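Long-range contacts in Glyco_hydro_cc domain-containing protein (Blastomyces gilchristii, PDB 6UB0), which probably degrades curdlan as an exo-acting beta-1,3-glucanase of glycoside hydrolase family 128 (subgroup III), with a TIM-barrel catalytic core: residues W47-Y52 with Q81-S85; S67-L71 with A104-S108; E75-A79 with K118-W122; M84-A90 with W122-F126; W143-S147 with F177-G181. All blocks are in the same frame, centred on the assembly; numbering follows the deposited sequence. Where two conformers were deposited one is given.

In the fold
The five contacts trace the TIM barrel from its wall to the glucan pocket. Contact 2 is a buried strand pair held mainly by backbone bonds, with Asn69, Arg105 and Leu71 on one face and Leu70 and Leu106 on the other. Contact 5 repeats the parallel pairing on the other side of the chain's centre, but it is only partly buried and brings His144 to the sugar. Contacts 3 and 4 are buried, share Trp122 of helix 119-130, and differ in chemistry: the former mixes hydrogen bonds with a proline-indole contact, while the latter is mostly apolar helix packing. Contact 1, partly buried, joins two loops beside the sugars and shares Met84 and Ser85 with contact 4.

Contact 1 (W47-Y52 with Q81-S85); sequences WGPRGY and QANMS. With BGC (beta-D-glucopyranose), chain B; GLC (alpha-D-glucopyranose), chain C.
Trp47 and Gln81 converge on a single hydroxyl of the bound beta-D-glucopyranose. The indole N-H meets the sugar near the ring plane, Trp47 NE1 lying 3.0 Å from BGC O2 with an angle of 157° at the hydrogen. The same hydroxyl donates to the amide of Gln81, OE1 standing 2.8 Å from BGC O2. Where the two side chains cross, at about a right angle, their planes are turned 65° apart and Trp47 CZ2 passes 3.3 Å from Gln81 OE1. The benzo end of the indole bears on backbone, with Trp47 CH2 3.2 Å from Gln81 C. A bend in the Gln81 chain (chi2 -63°) swings the amide round to the sugars. In the next shell, the Arg50 guanidinium lies over one face of Trp47, and farther from the pocket Met84 reaches across to the 47-52 loop: its SD is 3.8 Å from Pro49 CD and its CE 3.5 Å from Tyr52 OH. Asn74 ties both loops together by backbone bonds to Trp47 and Ala82, and its ND2 is also hydrogen-bonded to Gln81 OE1. Held at its oxygen by both Asn74 and the sugar, the amide group of Gln81 probably has its rotation set, while BGC O2 acts as acceptor and donor at once.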
# COMPACT_ATOMS: atom_id res chain seq x y z
N TRP A 47 -6.07 -0.20 -9.87
CA TRP A 47 -4.99 0.82 -9.99
C TRP A 47 -5.57 2.18 -10.34
O TRP A 47 -5.04 3.19 -9.88
CB TRP A 47 -4.01 0.34 -11.06
CG TRP A 47 -2.82 1.21 -11.22
CD1 TRP A 47 -1.62 1.08 -10.59
CD2 TRP A 47 -2.73 2.40 -12.02
NE1 TRP A 47 -0.76 2.05 -11.01
CE2 TRP A 47 -1.43 2.90 -11.86
CE3 TRP A 47 -3.62 3.07 -12.89
CZ2 TRP A 47 -1.00 4.05 -12.54
CZ3 TRP A 47 -3.19 4.20 -13.55
CH2 TRP A 47 -1.90 4.68 -13.36
N GLY A 48 -6.56 2.15 -11.21
CA GLY A 48 -7.19 3.33 -11.83
C GLY A 48 -8.16 2.91 -12.93
O GLY A 48 -8.36 1.72 -13.23
N PRO A 49 -8.72 3.92 -13.65
CA PRO A 49 -9.68 3.66 -14.71
C PRO A 49 -9.33 2.58 -15.74
O PRO A 49 -10.24 1.92 -16.25
CB PRO A 49 -9.71 4.99 -15.47
CG PRO A 49 -9.26 6.03 -14.46
CD PRO A 49 -8.31 5.31 -13.52
N ARG A 50 -8.03 2.46 -16.08
CA ARG A 50 -7.56 1.46 -17.08
C ARG A 50 -7.97 0.05 -16.64
O ARG A 50 -7.93 -0.83 -17.47
CB ARG A 50 -6.05 1.54 -17.29
CG ARG A 50 -5.22 1.05 -16.11
CD ARG A 50 -3.77 1.28 -16.47
NE ARG A 50 -2.77 0.80 -15.52
CZ ARG A 50 -1.62 1.44 -15.26
NH1 ARG A 50 -1.34 2.61 -15.83
NH2 ARG A 50 -0.77 0.94 -14.38
N GLY A 51 -8.31 -0.14 -15.36
CA GLY A 51 -8.62 -1.47 -14.79
C GLY A 51 -10.12 -1.70 -14.60
O GLY A 51 -10.47 -2.84 -14.23
N TYR A 52 -10.96 -0.68 -14.84
CA TYR A 52 -12.42 -0.71 -14.58
C TYR A 52 -13.05 -1.85 -15.38
O TYR A 52 -13.91 -2.59 -14.82
CB TYR A 52 -13.08 0.61 -14.99
CG TYR A 52 -12.78 1.78 -14.10
CD1 TYR A 52 -12.03 1.66 -12.94
CD2 TYR A 52 -13.28 3.03 -14.42
CE1 TYR A 52 -11.78 2.75 -12.12
CE2 TYR A 52 -13.03 4.13 -13.62
CZ TYR A 52 -12.27 4.00 -12.48
OH TYR A 52 -12.08 5.11 -11.70
N GLN A 81 0.23 8.94 -12.50
CA GLN A 81 -0.35 7.72 -11.89
C GLN A 81 -1.83 7.69 -12.19
O GLN A 81 -2.22 7.95 -13.35
CB GLN A 81 0.02 7.68 -10.41
CG GLN A 81 1.51 7.66 -10.18
CD GLN A 81 2.14 6.42 -10.77
OE1 GLN A 81 1.54 5.35 -10.79
NE2 GLN A 81 3.35 6.55 -11.29
N ALA A 82 -2.67 7.34 -11.23
CA ALA A 82 -4.09 7.12 -11.52
C ALA A 82 -4.64 8.39 -12.15
O ALA A 82 -5.49 8.24 -13.01
CB ALA A 82 -4.87 6.74 -10.28
N ASN A 83 -4.25 9.54 -11.62
CA ASN A 83 -4.56 10.89 -12.16
C ASN A 83 -6.08 11.09 -12.15
O ASN A 83 -6.70 11.05 -13.24
CB ASN A 83 -3.98 11.05 -13.57
CG ASN A 83 -4.32 12.42 -14.12
OD1 ASN A 83 -4.29 13.39 -13.37
ND2 ASN A 83 -4.71 12.47 -15.38
N MET A 84 -6.67 11.14 -10.96
CA MET A 84 -8.14 11.15 -10.79
C MET A 84 -8.48 12.25 -9.80
O MET A 84 -7.74 12.44 -8.80
CB MET A 84 -8.69 9.83 -10.23
CG MET A 84 -8.34 8.63 -11.06
SD MET A 84 -8.68 7.09 -10.21
CE MET A 84 -10.37 7.44 -9.72
N SER A 85 -9.53 13.00 -10.11
CA SER A 85 -10.03 14.04 -9.19
C SER A 85 -10.63 13.32 -8.00
O SER A 85 -11.07 12.20 -8.14
CB SER A 85 -11.03 14.91 -9.87
OG SER A 85 -12.21 14.17 -10.07
C2 BGC B . 3.48 2.05 -10.96
C3 BGC B . 3.22 0.57 -11.05
C4 BGC B . 4.56 -0.11 -10.90
C5 BGC B . 5.26 0.35 -9.60
C6 BGC B . 6.68 -0.13 -9.28
C1 BGC B . 4.23 2.45 -9.72
O2 BGC B . 2.18 2.65 -10.94
O3 BGC B . 2.45 0.18 -12.22
O4 BGC B . 4.23 -1.50 -10.97
O5 BGC B . 5.48 1.76 -9.57
O6 BGC B . 7.48 0.10 -10.47
C1 GLC C . 5.32 5.91 -6.73
C2 GLC C . 4.43 5.18 -7.74
C3 GLC C . 5.27 4.41 -8.76
C4 GLC C . 6.35 5.35 -9.36
C5 GLC C . 7.10 6.10 -8.29
C6 GLC C . 8.18 7.08 -8.80
O1 GLC C . 6.19 5.04 -5.99
O2 GLC C . 3.47 4.24 -7.20
O3 GLC C . 4.41 3.85 -9.75
O4 GLC C . 7.30 4.58 -10.01
O5 GLC C . 6.15 6.81 -7.51
O6 GLC C . 7.69 7.58 -10.01

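Contact 2 (S67-L71 with A104-S108); sequences SKNLL and ARLGS
Strand 69-71, helix 86-96 and strand 105-111 form a beta-alpha-beta unit, and Leu70 pairs with Leu106 at the middle of the parallel ladder between its strands. Three backbone bonds stitch it: Arg105 N gives to Lys68 O at 2.9 Å, Leu70 N to Arg105 O at 2.8 Å, and Leu70 O in turn takes Gly107 N at 2.8 Å. The axes of 69-71 and 105-108 are inclined by 22°, a modest twist. On one face, Asn69 and Arg105 run side by side, their amide and guanidinium planes nearly perpendicular (89°). Asn69 OD1 receives a weak bond from Arg105 NH1 at 3.3 Å, yet each group has a stronger partner elsewhere: Glu204 forms a salt bridge with Arg105, and Glu41 binds Asn69 ND2. Leu71 shares this face, where it packs on Phe138 and Trp173. On the other face the touching groups are apolar: Leu70 CD1 lies 3.9 Å from Leu106 CD2, the two leucines pointing the same way, and Leu70 CG is 4.0 Å from Ala104 CB. Asn69 and Leu71 thus reach Phe138 and Trp173 of other barrel strands on one face, with Leu70 and Leu106 on the reverse, as expected for neighbouring strands in the wall of a TIM barrel.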
# COMPACT_ATOMS: atom_id res chain seq x y z
N SER A 67 -8.40 -14.16 -0.92
CA SER A 67 -7.87 -12.80 -0.65
C SER A 67 -8.85 -12.10 0.28
O SER A 67 -10.07 -12.15 -0.01
CB SER A 67 -7.66 -12.05 -1.94
OG SER A 67 -6.57 -12.59 -2.69
N LYS A 68 -8.37 -11.58 1.40
CA LYS A 68 -9.23 -10.95 2.43
C LYS A 68 -9.40 -9.46 2.14
O LYS A 68 -10.15 -8.79 2.85
CB LYS A 68 -8.61 -11.22 3.80
CG LYS A 68 -8.37 -12.71 4.06
CD LYS A 68 -7.45 -13.02 5.20
CE LYS A 68 -8.17 -13.26 6.51
NZ LYS A 68 -7.47 -14.27 7.32
N ASN A 69 -8.64 -8.93 1.19
CA ASN A 69 -8.42 -7.47 1.12
C ASN A 69 -8.36 -7.04 -0.34
O ASN A 69 -7.91 -7.80 -1.16
CB ASN A 69 -7.13 -7.02 1.81
CG ASN A 69 -7.13 -7.17 3.31
OD1 ASN A 69 -7.78 -6.42 4.00
ND2 ASN A 69 -6.45 -8.19 3.84
N LEU A 70 -8.83 -5.83 -0.62
CA LEU A 70 -8.73 -5.25 -1.97
C LEU A 70 -8.23 -3.82 -1.83
O LEU A 70 -8.75 -3.09 -0.95
CB LEU A 70 -10.09 -5.21 -2.67
CG LEU A 70 -10.76 -6.56 -2.90
CD1 LEU A 70 -12.18 -6.34 -3.39
CD2 LEU A 70 -9.97 -7.40 -3.87
N LEU A 71 -7.37 -3.40 -2.75
CA LEU A 71 -6.83 -1.99 -2.77
C LEU A 71 -7.41 -1.20 -3.94
O LEU A 71 -7.52 -1.74 -5.08
CB LEU A 71 -5.31 -1.97 -2.91
CG LEU A 71 -4.52 -2.49 -1.73
CD1 LEU A 71 -3.15 -2.95 -2.18
CD2 LEU A 71 -4.43 -1.51 -0.57
N ALA A 104 -14.72 -8.60 1.53
CA ALA A 104 -13.31 -8.19 1.60
C ALA A 104 -13.22 -6.83 2.28
O ALA A 104 -14.22 -6.03 2.23
CB ALA A 104 -12.76 -8.18 0.20
N ARG A 105 -12.08 -6.62 2.93
CA ARG A 105 -11.73 -5.31 3.51
C ARG A 105 -11.20 -4.47 2.34
O ARG A 105 -10.57 -5.03 1.41
CB ARG A 105 -10.81 -5.54 4.69
CG ARG A 105 -11.37 -6.54 5.68
CD ARG A 105 -10.45 -6.71 6.85
NE ARG A 105 -10.34 -5.46 7.57
CZ ARG A 105 -9.24 -4.72 7.62
NH1 ARG A 105 -8.16 -5.11 6.97
NH2 ARG A 105 -9.24 -3.57 8.28
N LEU A 106 -11.69 -3.23 2.27
CA LEU A 106 -11.46 -2.30 1.16
C LEU A 106 -10.49 -1.22 1.64
O LEU A 106 -10.70 -0.60 2.74
CB LEU A 106 -12.81 -1.71 0.72
CG LEU A 106 -13.86 -2.75 0.34
CD1 LEU A 106 -15.17 -2.09 -0.12
CD2 LEU A 106 -13.32 -3.69 -0.73
N GLY A 107 -9.42 -1.03 0.85
CA GLY A 107 -8.39 -0.03 1.12
C GLY A 107 -8.58 1.18 0.25
O GLY A 107 -8.92 1.04 -0.91
N SER A 108 -8.47 2.36 0.81
CA SER A 108 -8.66 3.61 0.04
C SER A 108 -7.70 3.69 -1.15
O SER A 108 -6.69 2.98 -1.24
CB SER A 108 -8.43 4.78 0.92
OG SER A 108 -7.06 5.04 0.95

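Contact 3 (E75-A79 with K118-W122); sequences EPDIA and KGLGW. With GLC (alpha-D-glucopyranose), chain C.
Asp77 meets segment 118-122 with both its carboxylate and its backbone carbonyl. Its CG sits between the backbone N and the carbonyl carbon (chi1 63°), a rotation that turns OD2 onto the amide of Gly119. The resulting bond, Gly119 N to Asp77 OD2, is short at 2.7 Å and nearly straight, with 169° at the hydrogen; the donor comes in on the anti side of the oxygen and 35° out of the carboxylate plane. Ser112 OG also bonds to OD2, and two such partners would be expected to favour a charged carboxylate. The ammonium of Lys118 goes elsewhere. Its chain, bent at both of its last two torsions, curls over the turn and brings NZ 2.8 Å from Asp77 O, while NZ and Asp77 OD2 remain 6.1 Å apart. All of this takes place on a type I turn, Glu75 to Ile78, in the loop that follows barrel strand 69-71, the kind of beta-alpha loop that lines the active-site end of a TIM barrel. Glu75 accordingly points the other way, into the glycan pocket, where its extended chain places OE2 3.5 Å from GLC C1 and OE2 bonds His142. Pro76 lies across the indole of Trp122, its CG over the six-membered ring in a CH-pi contact whose exact spacing is doubtful, because the modelled carbons are too close. Alongside it, Asp77 CB packs against Trp122 CB at 3.8 Å, and Ile78 CD1 lies 4.3 Å from the aliphatic CD of Lys118.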
# COMPACT_ATOMS: atom_id res chain seq x y z
N GLU A 75 -2.20 6.41 -6.30
CA GLU A 75 -1.73 7.84 -6.45
C GLU A 75 -2.65 8.57 -7.44
O GLU A 75 -2.22 9.12 -8.48
CB GLU A 75 -0.25 7.92 -6.83
CG GLU A 75 0.67 7.59 -5.65
CD GLU A 75 2.14 7.85 -5.86
OE1 GLU A 75 2.47 8.41 -6.94
OE2 GLU A 75 2.90 7.58 -4.88
N PRO A 76 -3.96 8.67 -7.11
CA PRO A 76 -4.86 9.48 -7.93
C PRO A 76 -4.44 10.97 -7.92
O PRO A 76 -4.76 11.71 -8.86
CB PRO A 76 -6.23 9.21 -7.26
CG PRO A 76 -5.88 8.90 -5.81
CD PRO A 76 -4.62 8.08 -5.93
N ASP A 77 -3.73 11.38 -6.87
CA ASP A 77 -3.17 12.74 -6.69
C ASP A 77 -1.92 13.00 -7.55
O ASP A 77 -1.42 14.16 -7.46
CB ASP A 77 -2.80 13.00 -5.23
CG ASP A 77 -1.70 12.09 -4.67
OD1 ASP A 77 -1.72 10.84 -4.99
OD2 ASP A 77 -0.90 12.58 -3.86
N ILE A 78 -1.48 12.10 -8.44
CA ILE A 78 -0.27 12.30 -9.29
C ILE A 78 -0.65 12.08 -10.75
O ILE A 78 -1.26 11.08 -11.07
CB ILE A 78 0.88 11.39 -8.83
CG1 ILE A 78 1.30 11.71 -7.39
CG2 ILE A 78 2.05 11.40 -9.81
CD1 ILE A 78 2.13 12.99 -7.19
N ALA A 79 -0.35 13.04 -11.64
CA ALA A 79 -0.96 13.10 -12.98
C ALA A 79 -0.50 11.91 -13.83
O ALA A 79 -1.34 11.38 -14.61
CB ALA A 79 -0.68 14.44 -13.63
N LYS A 118 -2.12 17.71 -3.00
CA LYS A 118 -1.82 16.29 -3.30
C LYS A 118 -1.89 15.58 -1.94
O LYS A 118 -2.36 16.21 -0.97
CB LYS A 118 -0.52 16.19 -4.11
CG LYS A 118 -0.36 17.25 -5.18
CD LYS A 118 0.59 16.94 -6.33
CE LYS A 118 0.13 17.60 -7.62
NZ LYS A 118 -0.62 16.64 -8.47
N GLY A 119 -1.46 14.32 -1.82
CA GLY A 119 -1.21 13.73 -0.49
C GLY A 119 -2.51 13.63 0.29
O GLY A 119 -3.53 13.35 -0.34
N LEU A 120 -2.47 13.90 1.59
CA LEU A 120 -3.59 13.79 2.56
C LEU A 120 -4.68 14.85 2.34
O LEU A 120 -5.75 14.76 2.99
CB LEU A 120 -3.00 13.95 3.95
CG LEU A 120 -1.85 12.97 4.22
CD1 LEU A 120 -1.38 13.03 5.65
CD2 LEU A 120 -2.31 11.57 3.81
N GLY A 121 -4.37 15.86 1.54
CA GLY A 121 -5.33 16.88 1.12
C GLY A 121 -6.27 16.24 0.12
O GLY A 121 -7.50 16.36 0.30
N TRP A 122 -5.69 15.52 -0.85
CA TRP A 122 -6.49 14.75 -1.83
C TRP A 122 -7.31 13.72 -1.06
O TRP A 122 -8.54 13.55 -1.36
CB TRP A 122 -5.62 14.13 -2.91
CG TRP A 122 -6.42 13.50 -4.00
CD1 TRP A 122 -6.62 13.93 -5.28
CD2 TRP A 122 -7.04 12.21 -3.93
NE1 TRP A 122 -7.41 13.06 -5.99
CE2 TRP A 122 -7.68 11.98 -5.17
CE3 TRP A 122 -7.18 11.27 -2.91
CZ2 TRP A 122 -8.40 10.81 -5.42
CZ3 TRP A 122 -7.93 10.15 -3.14
CH2 TRP A 122 -8.50 9.91 -4.39
C1 GLC C . 5.32 5.91 -6.73
C2 GLC C . 4.43 5.18 -7.74
C3 GLC C . 5.27 4.41 -8.76
C4 GLC C . 6.35 5.35 -9.36
C5 GLC C . 7.10 6.10 -8.29
C6 GLC C . 8.18 7.08 -8.80
O1 GLC C . 6.19 5.04 -5.99
O2 GLC C . 3.47 4.24 -7.20
O3 GLC C . 4.41 3.85 -9.75
O4 GLC C . 7.30 4.58 -10.01
O5 GLC C . 6.15 6.81 -7.51
O6 GLC C . 7.69 7.58 -10.01

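Contact 4 (M84-A90 with W122-F126); sequences MSPEAAA and WMQGF
Met84 contributes its backbone to the contact: its carbonyl oxygen accepts the indole N-H of Trp122, NE1 to Met84 O measuring 2.9 Å with 146° at the hydrogen. The bond satisfies the one polar atom of an otherwise apolar, buried side chain. Ser85, the N-cap of helix 86-96, turns its side chain away from the other helix and takes the amide of Ala88 on OG, at 3.0 Å. Pro86 begins the helix and wedges into the interface. Its CG lies over the five-membered ring of Trp122, 3.6 Å from the centroid, in a CH-pi contact on the face opposite the one that meets Pro76, which clasps the indole between two prolines. The CB of Pro86 faces the other helix's backbone, 3.4 Å from Phe126 N; Gly125, having no side chain, allows this close approach. Ala89 comes next on the inward side. Its methyl touches two aromatic residues, CB lying 3.5 Å from Trp122 CZ2 at the ring edge and likewise 3.5 Å from Phe126 CD1. Both rings reach it because each leaves its helix with CG opposite the backbone N. At Ala90 the Phe126 ring runs edge-on to helix backbone, CE1 3.6 Å from Ala90 N. The axes of the segments 86-90 and 122-126 pass 8.9 Å apart, their directions differing by 52°. Helices 86-96 and 119-130 are adjacent on the outside of the barrel, where Trp122 and Phe126 rest on strand 105-111 and Met123 turns toward both that strand and helix 150-166.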
# COMPACT_ATOMS: atom_id res chain seq x y z
N MET A 84 -6.67 11.14 -10.96
CA MET A 84 -8.14 11.15 -10.79
C MET A 84 -8.48 12.25 -9.80
O MET A 84 -7.74 12.44 -8.80
CB MET A 84 -8.69 9.83 -10.23
CG MET A 84 -8.34 8.63 -11.06
SD MET A 84 -8.68 7.09 -10.21
CE MET A 84 -10.37 7.44 -9.72
N SER A 85 -9.53 13.00 -10.11
CA SER A 85 -10.03 14.04 -9.19
C SER A 85 -10.63 13.32 -8.00
O SER A 85 -11.07 12.20 -8.14
CB SER A 85 -11.03 14.91 -9.87
OG SER A 85 -12.21 14.17 -10.07
N PRO A 86 -10.59 13.90 -6.78
CA PRO A 86 -11.24 13.27 -5.64
C PRO A 86 -12.70 12.91 -5.94
O PRO A 86 -13.15 11.82 -5.60
CB PRO A 86 -11.14 14.40 -4.59
CG PRO A 86 -9.89 15.08 -4.91
CD PRO A 86 -9.93 15.15 -6.42
N GLU A 87 -13.42 13.81 -6.62
CA GLU A 87 -14.84 13.58 -7.01
C GLU A 87 -14.92 12.33 -7.90
O GLU A 87 -15.83 11.51 -7.69
CB GLU A 87 -15.51 14.72 -7.80
CG GLU A 87 -15.23 16.14 -7.33
CD GLU A 87 -15.54 17.14 -8.43
OE1 GLU A 87 -14.60 17.54 -9.11
OE2 GLU A 87 -16.72 17.43 -8.66
N ALA A 88 -14.05 12.18 -8.90
CA ALA A 88 -14.20 11.00 -9.78
C ALA A 88 -13.77 9.73 -9.02
O ALA A 88 -14.25 8.63 -9.35
CB ALA A 88 -13.44 11.14 -11.04
N ALA A 89 -12.82 9.87 -8.10
CA ALA A 89 -12.39 8.71 -7.28
C ALA A 89 -13.57 8.24 -6.43
O ALA A 89 -13.75 6.99 -6.32
CB ALA A 89 -11.20 9.06 -6.43
N ALA A 90 -14.30 9.17 -5.82
CA ALA A 90 -15.43 8.88 -4.91
C ALA A 90 -16.48 8.06 -5.67
O ALA A 90 -16.92 6.99 -5.20
CB ALA A 90 -16.01 10.15 -4.36
N TRP A 122 -5.69 15.52 -0.85
CA TRP A 122 -6.49 14.75 -1.83
C TRP A 122 -7.31 13.72 -1.06
O TRP A 122 -8.54 13.55 -1.36
CB TRP A 122 -5.62 14.13 -2.91
CG TRP A 122 -6.42 13.50 -4.00
CD1 TRP A 122 -6.62 13.93 -5.28
CD2 TRP A 122 -7.04 12.21 -3.93
NE1 TRP A 122 -7.41 13.06 -5.99
CE2 TRP A 122 -7.68 11.98 -5.17
CE3 TRP A 122 -7.18 11.27 -2.91
CZ2 TRP A 122 -8.40 10.81 -5.42
CZ3 TRP A 122 -7.93 10.15 -3.14
CH2 TRP A 122 -8.50 9.91 -4.39
N MET A 123 -6.70 13.03 -0.09
CA MET A 123 -7.45 12.04 0.72
C MET A 123 -8.65 12.75 1.36
O MET A 123 -9.76 12.20 1.30
CB MET A 123 -6.61 11.37 1.81
CG MET A 123 -7.22 10.07 2.29
SD MET A 123 -7.38 8.79 1.02
CE MET A 123 -5.73 8.06 1.13
N GLN A 124 -8.46 13.93 1.93
CA GLN A 124 -9.59 14.58 2.65
C GLN A 124 -10.70 14.98 1.66
O GLN A 124 -11.90 14.74 1.94
CB GLN A 124 -9.13 15.72 3.52
CG GLN A 124 -10.27 16.13 4.44
CD GLN A 124 -9.85 17.16 5.44
OE1 GLN A 124 -9.09 16.88 6.37
NE2 GLN A 124 -10.40 18.35 5.29
N GLY A 125 -10.31 15.49 0.49
CA GLY A 125 -11.21 15.83 -0.64
C GLY A 125 -11.97 14.61 -1.11
O GLY A 125 -13.21 14.65 -1.28
N PHE A 126 -11.25 13.53 -1.31
CA PHE A 126 -11.88 12.23 -1.56
C PHE A 126 -12.78 11.80 -0.38
O PHE A 126 -13.92 11.34 -0.62
CB PHE A 126 -10.78 11.20 -1.82
CG PHE A 126 -11.28 9.79 -1.84
CD1 PHE A 126 -11.89 9.30 -2.97
CD2 PHE A 126 -11.12 8.96 -0.74
CE1 PHE A 126 -12.35 8.00 -3.02
CE2 PHE A 126 -11.57 7.66 -0.79
CZ PHE A 126 -12.17 7.17 -1.93

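Contact 5 (W143-S147 with F177-G181); sequences WHGPS and FEGQG
A short histidine-carboxylate bond joins His144 and Glu178 on the ligand side of two parallel strands, ND1 to OE1 measuring 2.7 Å. The oxygen lies near the imidazole plane, at its edge, whereas the nitrogen approaches Glu178 OE1 from the anti side; the two planes stand 79° apart. Glu178, CG opposite the backbone N (chi1 172°) and its chain extended beyond, brings OE1 to the imidazole. A weak bond from Gln180 NE2 reaches the same OE1 at 3.2 Å. On its other nitrogen, His144 bonds Glu176 OE1, so both ring nitrogens are tied and the imidazole's rotation is fixed beside the bound alpha-D-glucopyranose. Beneath these side chains runs a parallel ladder that widens at Gly145-Gly179: Glu178 N to Trp143 O at 3.0 Å, Gly145 N to Glu178 O at 3.2 Å, and Gln180 N to Gly145 O at 3.0 Å. Past its end, Ser147 folds back, its N and OG each giving a weak bond to Gln180 O. Strands 138-146 and 172-180 are linked through helix 150-166, whose Asp152 and Phe153 meet Trp143. Phe177 packs on helix 183-199, and its backbone bonds with Ala207 and Phe209 continue the sheet into strand 203-208.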
# COMPACT_ATOMS: atom_id res chain seq x y z
N TRP A 143 5.07 7.06 1.22
CA TRP A 143 6.06 8.10 1.58
C TRP A 143 7.41 7.78 0.92
O TRP A 143 7.91 6.65 1.13
CB TRP A 143 6.16 8.24 3.11
CG TRP A 143 7.07 9.36 3.47
CD1 TRP A 143 6.74 10.68 3.61
CD2 TRP A 143 8.49 9.29 3.62
NE1 TRP A 143 7.85 11.42 3.93
CE2 TRP A 143 8.94 10.59 3.93
CE3 TRP A 143 9.41 8.25 3.54
CZ2 TRP A 143 10.28 10.85 4.19
CZ3 TRP A 143 10.74 8.51 3.81
CH2 TRP A 143 11.17 9.80 4.11
N HIS A 144 7.91 8.67 0.05
CA HIS A 144 9.26 8.60 -0.56
C HIS A 144 10.01 9.88 -0.17
O HIS A 144 9.41 10.95 -0.18
CB HIS A 144 9.24 8.48 -2.07
CG HIS A 144 8.54 7.26 -2.59
ND1 HIS A 144 9.22 6.28 -3.32
CD2 HIS A 144 7.25 6.88 -2.53
CE1 HIS A 144 8.37 5.34 -3.66
NE2 HIS A 144 7.17 5.67 -3.17
N GLY A 145 11.28 9.74 0.14
CA GLY A 145 12.06 10.90 0.60
C GLY A 145 13.43 10.43 1.03
O GLY A 145 13.64 9.22 1.23
N PRO A 146 14.39 11.37 1.14
CA PRO A 146 15.70 11.01 1.65
C PRO A 146 15.53 10.13 3.03
O PRO A 146 14.60 10.43 3.67
CB PRO A 146 16.39 12.38 1.79
CG PRO A 146 15.72 13.22 0.73
CD PRO A 146 14.27 12.78 0.77
N SER A 147 16.61 9.38 3.20
CA SER A 147 16.86 8.46 4.34
C SER A 147 16.93 9.20 5.69
O SER A 147 16.57 8.57 6.70
CB SER A 147 18.15 7.71 4.06
OG SER A 147 19.18 8.69 3.71
N PHE A 177 6.86 2.74 1.19
CA PHE A 177 7.80 3.76 1.74
C PHE A 177 9.22 3.47 1.28
O PHE A 177 9.59 2.31 1.13
CB PHE A 177 7.61 3.80 3.25
CG PHE A 177 7.99 2.51 3.93
CD1 PHE A 177 9.29 2.30 4.34
CD2 PHE A 177 7.05 1.52 4.15
CE1 PHE A 177 9.64 1.09 4.94
CE2 PHE A 177 7.40 0.36 4.79
CZ PHE A 177 8.70 0.16 5.22
N GLU A 178 10.00 4.54 1.06
CA GLU A 178 11.36 4.40 0.50
C GLU A 178 12.23 5.50 1.10
O GLU A 178 11.93 6.67 0.83
CB GLU A 178 11.28 4.48 -1.03
CG GLU A 178 12.62 4.55 -1.68
CD GLU A 178 12.63 4.72 -3.18
OE1 GLU A 178 11.74 5.46 -3.73
OE2 GLU A 178 13.54 4.11 -3.80
N GLY A 179 13.21 5.13 1.93
CA GLY A 179 14.29 6.02 2.43
C GLY A 179 15.50 6.00 1.51
O GLY A 179 16.26 4.98 1.56
N GLN A 180 15.70 7.06 0.71
CA GLN A 180 16.56 7.03 -0.50
C GLN A 180 18.01 7.33 -0.12
O GLN A 180 18.23 7.84 1.00
CB GLN A 180 16.12 8.05 -1.54
CG GLN A 180 15.00 7.54 -2.43
CD GLN A 180 14.08 8.67 -2.82
OE1 GLN A 180 14.28 9.82 -2.41
NE2 GLN A 180 13.09 8.34 -3.63
N GLY A 181 18.94 7.00 -1.03
CA GLY A 181 20.39 7.15 -0.80
C GLY A 181 21.12 5.83 -0.96
O GLY A 181 20.51 4.89 -1.46